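Local coordinates for Lactamase_B domain-containing protein (Pontibacter korlensis, PDB 6XFR) that probably hydrolyses beta-lactams to substituted beta-amino acids as a zinc-dependent class B1 metallo-beta-lactamase, at residues 71-76 / 95-99. Sequence-based numbering, arbitrary orientation.
Sequences VKVCVP and VPVVT
Val73 and Val98 meet on one face of the pairing between 71-76 and 95-99: Val73 turns CG2 anti to its backbone N, bringing that methyl obliquely across Val98 CG2 (3.8 Å). On the face of Cys74, Val71 and Val95 approach at a slant, both CG1 methyls anti to their own backbone N and touching at 3.8 Å. Branched valines suit such extended chains.

The two segments run the same way, and Cys74 pairs with Val97 in a single parallel bridge: Cys74 N donates to Pro96 O (3.0 Å), and Val98 N to Cys74 O (3.0 Å). Prolines flank it. Pro96 lacks an N-H for Lys72 O, so its ring CD sits against that oxygen. Pro76 likewise has none to offer Val98 O; its CD lies against it instead, and the run of backbone bonds does not continue through it. Its ring stands at about a right angle to Val97, CD against CG1 (3.6 Å), and also meets the methyl of Thr99. Pro76 leads toward the zinc ligands His78 and His80.

The contact thus links strand 71-75, paired on its other edge with 43-47 in the mixed sheet, to 98-100, which pairs with 117-119, while helix 87-91 packs on Val95 and Val97.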
loop_
_atom_site.group_PDB
_atom_site.type_symbol
_atom_site.label_atom_id
_atom_site.label_comp_id
_atom_site.label_asym_id
_atom_site.label_seq_id
_atom_site.Cartn_x
_atom_site.Cartn_y
_atom_site.Cartn_z
ATOM N N VAL B 71 -13.656 4.746 -20.270
ATOM C CA VAL B 71 -13.299 5.768 -19.291
ATOM C C VAL B 71 -14.280 6.916 -19.482
ATOM O O VAL B 71 -14.352 7.506 -20.563
ATOM C CB VAL B 71 -11.848 6.260 -19.475
ATOM C CG1 VAL B 71 -11.483 7.330 -18.431
ATOM C CG2 VAL B 71 -10.854 5.123 -19.424
ATOM N N LYS B 72 -15.062 7.213 -18.451
ATOM C CA LYS B 72 -16.067 8.252 -18.599
ATOM C C LYS B 72 -15.451 9.636 -18.485
ATOM O O LYS B 72 -15.920 10.579 -19.135
ATOM C CB LYS B 72 -17.174 8.086 -17.547
ATOM C CG LYS B 72 -18.012 6.815 -17.704
ATOM C CD LYS B 72 -18.122 6.425 -19.164
ATOM C CE LYS B 72 -19.560 6.184 -19.522
ATOM N NZ LYS B 72 -19.781 6.510 -20.961
ATOM N N VAL B 73 -14.394 9.773 -17.686
ATOM C CA VAL B 73 -13.874 11.093 -17.356
ATOM C C VAL B 73 -12.478 10.934 -16.771
ATOM O O VAL B 73 -12.150 9.917 -16.151
ATOM C CB VAL B 73 -14.827 11.822 -16.374
ATOM C CG1 VAL B 73 -14.622 11.254 -14.959
ATOM C CG2 VAL B 73 -14.575 13.315 -16.384
ATOM N N CYS B 74 -11.675 11.964 -16.918
ATOM C CA CYS B 74 -10.341 11.962 -16.360
ATOM C C CYS B 74 -10.134 13.279 -15.632
ATOM O O CYS B 74 -10.460 14.353 -16.151
ATOM C CB CYS B 74 -9.320 11.781 -17.488
ATOM S SG CYS B 74 -7.605 12.200 -17.113
ATOM N N VAL B 75 -9.537 13.203 -14.450
ATOM C CA VAL B 75 -9.491 14.382 -13.594
ATOM C C VAL B 75 -8.039 14.578 -13.195
ATOM O O VAL B 75 -7.583 13.927 -12.242
ATOM C CB VAL B 75 -10.379 14.212 -12.351
ATOM C CG1 VAL B 75 -10.246 15.438 -11.414
ATOM C CG2 VAL B 75 -11.822 13.908 -12.728
ATOM N N PRO B 76 -7.275 15.430 -13.891
ATOM C CA PRO B 76 -5.920 15.749 -13.429
ATOM C C PRO B 76 -5.990 16.552 -12.154
ATOM O O PRO B 76 -6.960 17.271 -11.913
ATOM C CB PRO B 76 -5.322 16.571 -14.573
ATOM C CG PRO B 76 -6.117 16.165 -15.768
ATOM C CD PRO B 76 -7.519 15.923 -15.253
ATOM N N VAL B 95 -12.538 10.985 -24.480
ATOM C CA VAL B 95 -12.756 11.030 -23.032
ATOM C C VAL B 95 -12.680 12.478 -22.554
ATOM O O VAL B 95 -11.657 13.140 -22.786
ATOM C CB VAL B 95 -11.706 10.177 -22.328
ATOM C CG1 VAL B 95 -11.822 10.320 -20.793
ATOM C CG2 VAL B 95 -11.808 8.744 -22.796
ATOM N N PRO B 96 -13.679 12.982 -21.823
ATOM C CA PRO B 96 -13.580 14.354 -21.286
ATOM C C PRO B 96 -12.580 14.474 -20.135
ATOM O O PRO B 96 -12.669 13.776 -19.121
ATOM C CB PRO B 96 -15.011 14.675 -20.830
ATOM C CG PRO B 96 -15.709 13.402 -20.755
ATOM C CD PRO B 96 -15.026 12.409 -21.667
ATOM N N VAL B 97 -11.649 15.418 -20.285
ATOM C CA VAL B 97 -10.722 15.815 -19.232
ATOM C C VAL B 97 -11.308 17.024 -18.530
ATOM O O VAL B 97 -11.782 17.963 -19.181
ATOM C CB VAL B 97 -9.329 16.158 -19.785
ATOM C CG1 VAL B 97 -8.425 16.514 -18.641
ATOM C CG2 VAL B 97 -8.763 15.018 -20.628
ATOM N N VAL B 98 -11.257 17.017 -17.206
ATOM C CA VAL B 98 -11.939 18.014 -16.394
ATOM C C VAL B 98 -11.010 18.455 -15.282
ATOM O O VAL B 98 -10.464 17.612 -14.560
ATOM C CB VAL B 98 -13.246 17.431 -15.811
ATOM C CG1 VAL B 98 -13.909 18.413 -14.866
ATOM C CG2 VAL B 98 -14.204 17.046 -16.947
ATOM N N THR B 99 -10.873 19.772 -15.099
ATOM C CA THR B 99 -9.920 20.290 -14.127
ATOM C C THR B 99 -10.550 21.461 -13.373
ATOM O O THR B 99 -11.668 21.892 -13.657
ATOM C CB THR B 99 -8.580 20.672 -14.807
ATOM O OG1 THR B 99 -8.713 21.898 -15.519
ATOM C CG2 THR B 99 -8.126 19.617 -15.803
#